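Local coordinates for protein colicin-D (PDB 5ZNM) that kills Escherichia coli and closely related bacteria as a plasmid-encoded toxin, its C-terminal tRNase domain blocking protein synthesis, at residues 293-298 / 319-324; 40-45 / 230-235; 94-99 / 165-170. All coordinates share one frame; numbering follows the deposited sequence.

Contact 1: residues 293-298 / 319-324; sequences KQLDKK and KFRDAI. With SO4 (sulfate ion), chain E.
Leu-295 lays its two methyl branches against the start of the Arg-321 side chain and over the Phe-320 ring's rim. CD1 of Leu-295 sits 3.8 Å from CB of Arg-321, while CD2 of Leu-295 comes in above the ring plane, 3.8 Å from CD2 of Phe-320. It shares that side with CD1 of Ile-324, which it also meets and which covers the same face over its centre, 3.7 Å above the plane. Phe-320 has CG anti to its backbone N (chi1 -170°), and this carries the ring across to the backbone of Leu-295 and Lys-298. There, O of Leu-295 lies at the ring edge, near its plane, whereas O of Lys-298 approaches CZ of Phe-320 obliquely at 3.3 Å. No hydrogen bond joins the segments, whose short helical axes are nearly perpendicular (92°) and 10.4 Å apart at closest approach.

The charged side-chain ends turn away from this core. Arg-321 folds back at chi2 and chi3 and grips OD1 of Asp-322 side-on through NE and NH1; OD1 lies in the guanidinium plane, and both nitrogens reach it from one face of the carboxylate. NH1 also bonds Gly-203 O, outside the helical pair. On the side of segment 293-298 away from Arg-321, three side chains hold a sulfate, probably from the crystallisation liquor. Gln-294 NE2 gives O1 of the sulfate an almost straight bond (2.8 Å, 176°), Lys-297 NZ binds O4 of the sulfate at 2.6 Å with a weak second bond to O1, and Lys-298 NZ takes O3. Gln-294 NE2 also bonds Leu-366 O of strand 365-370.

The chemistry is thus separated: an apolar core holds the crossed helices, and two lysines and an amide bind an anion. In a tRNase domain this is consistent with affinity for phosphate, although the sulfate alone does not demonstrate an RNA site.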
loop_
_atom_site.group_PDB
_atom_site.type_symbol
_atom_site.label_atom_id
_atom_site.label_comp_id
_atom_site.label_asym_id
_atom_site.label_seq_id
_atom_site.Cartn_x
_atom_site.Cartn_y
_atom_site.Cartn_z
ATOM N N LYS A 293 -17.583 17.212 20.900
ATOM C CA LYS A 293 -17.220 17.014 22.300
ATOM C C LYS A 293 -16.969 18.348 23.001
ATOM O O LYS A 293 -17.494 18.598 24.091
ATOM C CB LYS A 293 -15.991 16.096 22.374
ATOM C CG LYS A 293 -15.439 15.905 23.771
ATOM C CD LYS A 293 -15.807 14.548 24.340
ATOM C CE LYS A 293 -15.210 14.348 25.733
ATOM N NZ LYS A 293 -15.790 15.297 26.740
ATOM N N GLN A 294 -16.195 19.243 22.374
ATOM C CA GLN A 294 -15.899 20.518 23.020
ATOM C C GLN A 294 -17.124 21.436 23.051
ATOM O O GLN A 294 -17.365 22.118 24.054
ATOM C CB GLN A 294 -14.721 21.215 22.326
ATOM C CG GLN A 294 -14.108 22.393 23.135
ATOM C CD GLN A 294 -13.344 21.924 24.369
ATOM O OE1 GLN A 294 -13.098 20.736 24.531
ATOM N NE2 GLN A 294 -12.961 22.863 25.243
ATOM N N LEU A 295 -17.898 21.485 21.967
ATOM C CA LEU A 295 -19.133 22.268 21.974
ATOM C C LEU A 295 -20.054 21.831 23.104
ATOM O O LEU A 295 -20.666 22.667 23.788
ATOM C CB LEU A 295 -19.843 22.131 20.618
ATOM C CG LEU A 295 -19.166 22.828 19.427
ATOM C CD1 LEU A 295 -19.680 22.246 18.092
ATOM C CD2 LEU A 295 -19.428 24.342 19.454
ATOM N N ASP A 296 -20.161 20.522 23.320
ATOM C CA ASP A 296 -20.995 20.004 24.400
ATOM C C ASP A 296 -20.443 20.427 25.760
ATOM O O ASP A 296 -21.183 20.920 26.620
ATOM C CB ASP A 296 -21.064 18.482 24.266
ATOM C CG ASP A 296 -21.913 17.835 25.316
ATOM O OD1 ASP A 296 -21.457 17.732 26.462
ATOM O OD2 ASP A 296 -23.032 17.403 24.982
ATOM N N LYS A 297 -19.130 20.273 25.951
ATOM C CA LYS A 297 -18.482 20.676 27.206
ATOM C C LYS A 297 -18.728 22.139 27.545
ATOM O O LYS A 297 -18.831 22.500 28.722
ATOM C CB LYS A 297 -16.970 20.447 27.120
ATOM C CG LYS A 297 -16.465 19.184 27.770
ATOM C CD LYS A 297 -15.011 19.351 28.196
ATOM C CE LYS A 297 -14.091 19.383 27.001
ATOM N NZ LYS A 297 -12.642 19.275 27.360
ATOM N N LYS A 298 -18.737 23.016 26.542
ATOM C CA LYS A 298 -18.788 24.450 26.800
ATOM C C LYS A 298 -20.161 25.059 26.523
ATOM O O LYS A 298 -20.302 26.291 26.528
ATOM C CB LYS A 298 -17.710 25.160 25.980
ATOM C CG LYS A 298 -16.281 24.633 26.234
ATOM C CD LYS A 298 -15.894 24.770 27.717
ATOM C CE LYS A 298 -14.457 24.329 28.001
ATOM N NZ LYS A 298 -14.098 24.513 29.466
ATOM N N LYS A 319 -26.318 25.500 16.763
ATOM C CA LYS A 319 -26.525 26.918 17.083
ATOM C C LYS A 319 -25.283 27.527 17.727
ATOM O O LYS A 319 -24.843 28.622 17.351
ATOM C CB LYS A 319 -27.720 27.090 18.032
ATOM C CG LYS A 319 -29.102 26.989 17.413
ATOM C CD LYS A 319 -30.142 27.531 18.442
ATOM C CE LYS A 319 -31.571 27.325 17.941
ATOM N NZ LYS A 319 -32.543 27.820 18.951
ATOM N N PHE A 320 -24.723 26.832 18.730
ATOM C CA PHE A 320 -23.546 27.318 19.456
ATOM C C PHE A 320 -22.342 27.433 18.527
ATOM O O PHE A 320 -21.644 28.454 18.513
ATOM C CB PHE A 320 -23.255 26.350 20.610
ATOM C CG PHE A 320 -22.216 26.826 21.617
ATOM C CD1 PHE A 320 -22.057 28.161 21.912
ATOM C CD2 PHE A 320 -21.428 25.896 22.289
ATOM C CE1 PHE A 320 -21.119 28.577 22.867
ATOM C CE2 PHE A 320 -20.481 26.291 23.231
ATOM C CZ PHE A 320 -20.332 27.643 23.523
ATOM N N ARG A 321 -22.097 26.396 17.718
ATOM C CA ARG A 321 -21.016 26.459 16.735
ATOM C C ARG A 321 -21.185 27.667 15.812
ATOM O O ARG A 321 -20.239 28.437 15.583
ATOM C CB ARG A 321 -20.984 25.152 15.930
ATOM C CG ARG A 321 -19.728 24.893 15.087
ATOM C CD ARG A 321 -19.692 25.666 13.769
ATOM N NE ARG A 321 -20.914 25.523 12.947
ATOM C CZ ARG A 321 -21.155 24.509 12.114
ATOM N NH1 ARG A 321 -22.285 24.484 11.405
ATOM N NH2 ARG A 321 -20.266 23.521 11.976
ATOM N N ASP A 322 -22.396 27.847 15.275
ATOM C CA ASP A 322 -22.653 28.964 14.369
ATOM C C ASP A 322 -22.495 30.305 15.089
ATOM O O ASP A 322 -21.937 31.256 14.525
ATOM C CB ASP A 322 -24.057 28.826 13.748
ATOM C CG ASP A 322 -24.154 27.669 12.720
ATOM O OD1 ASP A 322 -23.107 27.139 12.282
ATOM O OD2 ASP A 322 -25.279 27.274 12.354
ATOM N N ALA A 323 -22.937 30.395 16.349
ATOM C CA ALA A 323 -22.777 31.650 17.086
ATOM C C ALA A 323 -21.308 31.998 17.274
ATOM O O ALA A 323 -20.915 33.161 17.134
ATOM C CB ALA A 323 -23.484 31.575 18.441
ATOM N N ILE A 324 -20.473 31.004 17.576
ATOM C CA ILE A 324 -19.046 31.262 17.683
ATOM C C ILE A 324 -18.485 31.727 16.342
ATOM O O ILE A 324 -17.678 32.662 16.285
ATOM C CB ILE A 324 -18.327 30.013 18.225
ATOM C CG1 ILE A 324 -18.842 29.712 19.639
ATOM C CG2 ILE A 324 -16.794 30.181 18.194
ATOM C CD1 ILE A 324 -18.715 28.268 20.047
HETATM S S SO4 E . -11.150 21.886 28.887
HETATM O O1 SO4 E . -11.480 22.049 27.477
HETATM O O2 SO4 E . -9.694 21.949 29.008
HETATM O O3 SO4 E . -11.785 22.943 29.679
HETATM O O4 SO4 E . -11.615 20.589 29.378
#

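Contact 2: residues 40-45 / 230-235; sequences SVMNEQ and PVTPVH
Met-42 reaches from the last turn of its helix to the extended segment 230-235, and its terminal methyl makes the closest approaches. CE of Met-42 lies 3.5 Å from CB of Pro-230 and 3.3 Å from O of Val-231. A bend at chi3 (-62°) turns that methyl back toward Pro-230 and Val-231 and leaves SD of Met-42 3.7 Å from OG1 of Thr-232, the two side chains crossing at about a right angle. One residue on, the Asn-43 amide meets the Pro-233 ring, with OD1 of Asn-43 3.7 Å from CG of Pro-233. No hydrogen bond links the segments directly, so the evidence is for van der Waals contact.

In the second shell, Asn-39 serves both sides: its O accepts from Asn-43 ND2 and its OD1 from Val-231 N. Thr-232 OG1 is bonded to Asn-51 and Asn-212, which fixes the hydroxyl beside the sulfur. Gln-216 pairs with both Pro-230 O and Thr-232 N.

The Met-42 side chain, at the end of helix 32-42, also packs against the neighbouring strands 49-51 and 207-212 and the loop at Leu-193, while backbone bonds from Pro-233 and His-235 to Val-66 attach the extended segment to strand 65-71.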
loop_
_atom_site.group_PDB
_atom_site.type_symbol
_atom_site.label_atom_id
_atom_site.label_comp_id
_atom_site.label_asym_id
_atom_site.label_seq_id
_atom_site.Cartn_x
_atom_site.Cartn_y
_atom_site.Cartn_z
ATOM N N SER A 40 -5.451 23.008 -10.975
ATOM C CA SER A 40 -5.988 24.191 -10.289
ATOM C C SER A 40 -7.112 23.814 -9.337
ATOM O O SER A 40 -7.133 24.235 -8.174
ATOM C CB SER A 40 -6.522 25.215 -11.300
ATOM O OG SER A 40 -5.493 25.970 -11.911
ATOM N N VAL A 41 -8.069 23.030 -9.832
ATOM C CA VAL A 41 -9.283 22.752 -9.077
ATOM C C VAL A 41 -8.990 21.862 -7.871
ATOM O O VAL A 41 -9.587 22.034 -6.800
ATOM C CB VAL A 41 -10.336 22.144 -10.021
ATOM C CG1 VAL A 41 -11.389 21.405 -9.262
ATOM C CG2 VAL A 41 -10.973 23.245 -10.857
ATOM N N MET A 42 -8.061 20.912 -8.004
ATOM C CA MET A 42 -7.754 20.040 -6.870
ATOM C C MET A 42 -6.883 20.716 -5.822
ATOM O O MET A 42 -6.793 20.221 -4.693
ATOM C CB MET A 42 -7.062 18.762 -7.334
ATOM C CG MET A 42 -7.993 17.769 -7.993
ATOM S SD MET A 42 -7.174 16.202 -8.280
ATOM C CE MET A 42 -5.872 16.718 -9.399
ATOM N N ASN A 43 -6.243 21.828 -6.164
ATOM C CA ASN A 43 -5.394 22.547 -5.228
ATOM C C ASN A 43 -6.107 23.708 -4.543
ATOM O O ASN A 43 -5.460 24.475 -3.824
ATOM C CB ASN A 43 -4.133 23.033 -5.937
ATOM C CG ASN A 43 -3.084 21.953 -6.033
ATOM O OD1 ASN A 43 -2.282 21.775 -5.115
ATOM N ND2 ASN A 43 -3.088 21.210 -7.140
ATOM N N GLU A 44 -7.418 23.851 -4.732
ATOM C CA GLU A 44 -8.170 24.785 -3.901
ATOM C C GLU A 44 -8.090 24.351 -2.438
ATOM O O GLU A 44 -7.927 23.167 -2.127
ATOM C CB GLU A 44 -9.628 24.869 -4.362
ATOM C CG GLU A 44 -9.837 25.539 -5.720
ATOM C CD GLU A 44 -10.214 27.011 -5.611
ATOM O OE1 GLU A 44 -10.985 27.370 -4.695
ATOM O OE2 GLU A 44 -9.740 27.811 -6.445
ATOM N N GLN A 45 -8.209 25.326 -1.530
ATOM C CA GLN A 45 -7.909 25.067 -0.123
ATOM C C GLN A 45 -8.876 24.060 0.496
ATOM O O GLN A 45 -8.475 23.245 1.334
ATOM C CB GLN A 45 -7.918 26.380 0.668
ATOM C CG GLN A 45 -9.302 26.898 1.083
ATOM C CD GLN A 45 -10.070 27.574 -0.045
ATOM O OE1 GLN A 45 -9.763 27.394 -1.230
ATOM N NE2 GLN A 45 -11.080 28.365 0.323
ATOM N N PRO A 230 -3.877 14.636 -14.208
ATOM C CA PRO A 230 -3.996 15.405 -12.961
ATOM C C PRO A 230 -3.230 14.707 -11.856
ATOM O O PRO A 230 -3.156 13.478 -11.803
ATOM C CB PRO A 230 -5.505 15.406 -12.675
ATOM C CG PRO A 230 -6.158 14.967 -13.956
ATOM C CD PRO A 230 -5.165 14.056 -14.608
ATOM N N VAL A 231 -2.663 15.502 -10.963
ATOM C CA VAL A 231 -1.890 14.969 -9.847
ATOM C C VAL A 231 -2.605 15.380 -8.567
ATOM O O VAL A 231 -2.729 16.573 -8.264
ATOM C CB VAL A 231 -0.434 15.445 -9.880
ATOM C CG1 VAL A 231 0.289 15.049 -8.596
ATOM C CG2 VAL A 231 0.279 14.786 -11.076
ATOM N N THR A 232 -3.130 14.400 -7.853
ATOM C CA THR A 232 -3.785 14.679 -6.578
ATOM C C THR A 232 -2.741 15.061 -5.533
ATOM O O THR A 232 -1.702 14.388 -5.430
ATOM C CB THR A 232 -4.565 13.450 -6.120
ATOM O OG1 THR A 232 -5.483 13.063 -7.146
ATOM C CG2 THR A 232 -5.336 13.748 -4.831
ATOM N N PRO A 233 -2.945 16.143 -4.774
ATOM C CA PRO A 233 -1.976 16.490 -3.724
ATOM C C PRO A 233 -1.861 15.351 -2.727
ATOM O O PRO A 233 -2.862 14.773 -2.309
ATOM C CB PRO A 233 -2.574 17.752 -3.088
ATOM C CG PRO A 233 -3.383 18.357 -4.205
ATOM C CD PRO A 233 -3.967 17.190 -4.945
ATOM N N VAL A 234 -0.635 15.019 -2.367
ATOM C CA VAL A 234 -0.358 13.858 -1.538
ATOM C C VAL A 234 -0.205 14.314 -0.098
ATOM O O VAL A 234 0.306 15.407 0.170
ATOM C CB VAL A 234 0.891 13.114 -2.044
ATOM C CG1 VAL A 234 1.287 11.992 -1.097
ATOM C CG2 VAL A 234 0.604 12.555 -3.429
ATOM N N HIS A 235 -0.690 13.493 0.827
ATOM C CA HIS A 235 -0.605 13.836 2.231
ATOM C C HIS A 235 0.843 13.989 2.663
ATOM O O HIS A 235 1.678 13.110 2.428
ATOM C CB HIS A 235 -1.295 12.790 3.101
ATOM C CG HIS A 235 -1.171 13.076 4.566
ATOM N ND1 HIS A 235 -1.706 14.205 5.148
ATOM C CD2 HIS A 235 -0.530 12.410 5.555
ATOM C CE1 HIS A 235 -1.422 14.210 6.438
ATOM N NE2 HIS A 235 -0.711 13.131 6.711
#

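Contact 3: residues 94-99 / 165-170; sequences SPLLMR and ALDLLK
Arg-99 runs extended through its first two torsions and bends at chi3 (-45°), while Asp-167 keeps CG anti to its carbonyl carbon, bringing guanidinium and carboxylate side by side. NE of Arg-99 stands 2.6 Å from OD1 of Asp-167, a salt bridge whose hydrogen-bond component is weak because the N-H is badly aimed (121°). The two planes are 30° apart, and NH2 of Arg-99 lies 2.9 Å from OD2 of Asp-167.

On the same face, CD1 of Leu-96 packs 3.7 Å from CB of Asp-167. Leu-97 and Met-98 both face Leu-168, a classic beta bulge: O of Leu-168 takes N of Leu-97 at 2.7 Å and N of Met-98 weakly at 3.4 Å, and N of Leu-168 returns a bond to O of Met-98, completing it. The bulge turns Leu-97 toward Lys-170, whose N bonds O of Pro-95 at 2.8 Å.

Strands 96-103 and 163-170 pair in an antiparallel sheet, with strand 153-160 next to 163-170 and helix 79-86 against Leu-168. Burial would disfavour a charge on Asp-167, and the adjoining guanidinium probably offsets this, adding an ionic cross-strand tie at the non-hydrogen-bonded pair that follows the bulge.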
loop_
_atom_site.group_PDB
_atom_site.type_symbol
_atom_site.label_atom_id
_atom_site.label_comp_id
_atom_site.label_asym_id
_atom_site.label_seq_id
_atom_site.Cartn_x
_atom_site.Cartn_y
_atom_site.Cartn_z
ATOM N N SER A 94 -24.364 -1.971 22.545
ATOM C CA SER A 94 -23.662 -0.691 22.493
ATOM C C SER A 94 -23.427 -0.280 21.044
ATOM O O SER A 94 -22.690 -0.955 20.323
ATOM C CB SER A 94 -22.331 -0.772 23.250
ATOM O OG SER A 94 -21.528 0.372 23.006
ATOM N N PRO A 95 -24.040 0.835 20.624
ATOM C CA PRO A 95 -23.993 1.188 19.192
ATOM C C PRO A 95 -22.595 1.509 18.688
ATOM O O PRO A 95 -22.265 1.164 17.547
ATOM C CB PRO A 95 -24.935 2.395 19.095
ATOM C CG PRO A 95 -24.937 2.987 20.467
ATOM C CD PRO A 95 -24.770 1.833 21.424
ATOM N N LEU A 96 -21.756 2.152 19.498
ATOM C CA LEU A 96 -20.372 2.376 19.097
ATOM C C LEU A 96 -19.609 1.066 19.230
ATOM O O LEU A 96 -19.395 0.571 20.340
ATOM C CB LEU A 96 -19.729 3.472 19.945
ATOM C CG LEU A 96 -18.261 3.778 19.624
ATOM C CD1 LEU A 96 -18.089 4.127 18.146
ATOM C CD2 LEU A 96 -17.734 4.904 20.511
ATOM N N LEU A 97 -19.207 0.496 18.095
ATOM C CA LEU A 97 -18.469 -0.760 18.096
ATOM C C LEU A 97 -16.984 -0.554 18.326
ATOM O O LEU A 97 -16.342 -1.384 18.978
ATOM C CB LEU A 97 -18.658 -1.487 16.765
ATOM C CG LEU A 97 -20.071 -1.969 16.488
ATOM C CD1 LEU A 97 -20.188 -2.339 15.032
ATOM C CD2 LEU A 97 -20.371 -3.158 17.378
ATOM N N MET A 98 -16.423 0.524 17.791
ATOM C CA MET A 98 -14.980 0.689 17.791
ATOM C C MET A 98 -14.649 2.120 17.416
ATOM O O MET A 98 -15.300 2.707 16.552
ATOM C CB MET A 98 -14.331 -0.287 16.808
ATOM C CG MET A 98 -12.834 -0.259 16.789
ATOM S SD MET A 98 -12.259 -1.682 15.858
ATOM C CE MET A 98 -12.643 -2.993 17.016
ATOM N N ARG A 99 -13.649 2.674 18.085
ATOM C CA ARG A 99 -13.091 3.970 17.738
ATOM C C ARG A 99 -11.628 3.764 17.399
ATOM O O ARG A 99 -10.889 3.150 18.174
ATOM C CB ARG A 99 -13.240 4.973 18.886
ATOM C CG ARG A 99 -12.485 6.285 18.674
ATOM C CD ARG A 99 -13.019 7.351 19.591
ATOM N NE ARG A 99 -14.466 7.376 19.619
ATOM C CZ ARG A 99 -15.206 8.248 20.263
ATOM N NH1 ARG A 99 -14.645 9.209 20.956
ATOM N NH2 ARG A 99 -16.537 8.170 20.219
ATOM N N ALA A 165 -10.272 10.540 14.343
ATOM C CA ALA A 165 -10.673 9.187 14.692
ATOM C C ALA A 165 -11.855 8.753 13.839
ATOM O O ALA A 165 -12.623 9.578 13.336
ATOM C CB ALA A 165 -11.036 9.075 16.181
ATOM N N LEU A 166 -11.997 7.435 13.694
ATOM C CA LEU A 166 -13.112 6.823 12.986
ATOM C C LEU A 166 -13.967 6.071 13.994
ATOM O O LEU A 166 -13.473 5.165 14.677
ATOM C CB LEU A 166 -12.605 5.872 11.899
ATOM C CG LEU A 166 -13.648 5.163 11.040
ATOM C CD1 LEU A 166 -14.452 6.160 10.234
ATOM C CD2 LEU A 166 -12.948 4.177 10.129
ATOM N N ASP A 167 -15.237 6.455 14.099
ATOM C CA ASP A 167 -16.187 5.736 14.935
ATOM C C ASP A 167 -16.922 4.736 14.063
ATOM O O ASP A 167 -17.528 5.123 13.060
ATOM C CB ASP A 167 -17.187 6.682 15.600
ATOM C CG ASP A 167 -16.633 7.321 16.845
ATOM O OD1 ASP A 167 -15.504 6.955 17.239
ATOM O OD2 ASP A 167 -17.329 8.169 17.437
ATOM N N LEU A 168 -16.843 3.459 14.429
ATOM C CA LEU A 168 -17.573 2.408 13.744
ATOM C C LEU A 168 -18.840 2.124 14.541
ATOM O O LEU A 168 -18.775 1.783 15.730
ATOM C CB LEU A 168 -16.715 1.154 13.573
ATOM C CG LEU A 168 -15.472 1.346 12.694
ATOM C CD1 LEU A 168 -14.799 0.018 12.393
ATOM C CD2 LEU A 168 -15.807 2.079 11.400
ATOM N N LEU A 169 -19.982 2.282 13.883
ATOM C CA LEU A 169 -21.287 2.247 14.519
ATOM C C LEU A 169 -22.089 1.073 13.996
ATOM O O LEU A 169 -22.210 0.884 12.776
ATOM C CB LEU A 169 -22.055 3.535 14.266
ATOM C CG LEU A 169 -21.314 4.795 14.692
ATOM C CD1 LEU A 169 -21.984 6.009 14.082
ATOM C CD2 LEU A 169 -21.283 4.882 16.203
ATOM N N LYS A 170 -22.625 0.295 14.937
ATOM C CA LYS A 170 -23.564 -0.783 14.637
ATOM C C LYS A 170 -24.866 -0.197 14.067
ATOM O O LYS A 170 -25.450 0.721 14.650
ATOM C CB LYS A 170 -23.806 -1.625 15.920
ATOM C CG LYS A 170 -24.736 -2.866 15.770
ATOM C CD LYS A 170 -24.756 -3.539 14.389
ATOM C CE LYS A 170 -25.903 -4.322 14.281
ATOM N NZ LYS A 170 -26.395 -4.162 12.863
#

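Overall arrangement
Contact 2 opens first along the chain, and contact 3 is nested inside the long loop that it closes; contact 1 follows after both. Contacts 2 and 3 lie on opposite sides of the chain's centre, their own centres 31 Å apart. The former joins helix 32-42 to the segment leading toward strand 243-244, the latter pairs strands 96-103 and 163-170 within a four-stranded antiparallel sheet. Contact 1 packs helices 292-297 and 314-329 in the C-terminal tRNase domain, its centre 23 Å from that of contact 3, with nearest atoms about 6 Å apart but not touching. The contacts thus lie in separate parts of the chain, two before the nuclease and one within it.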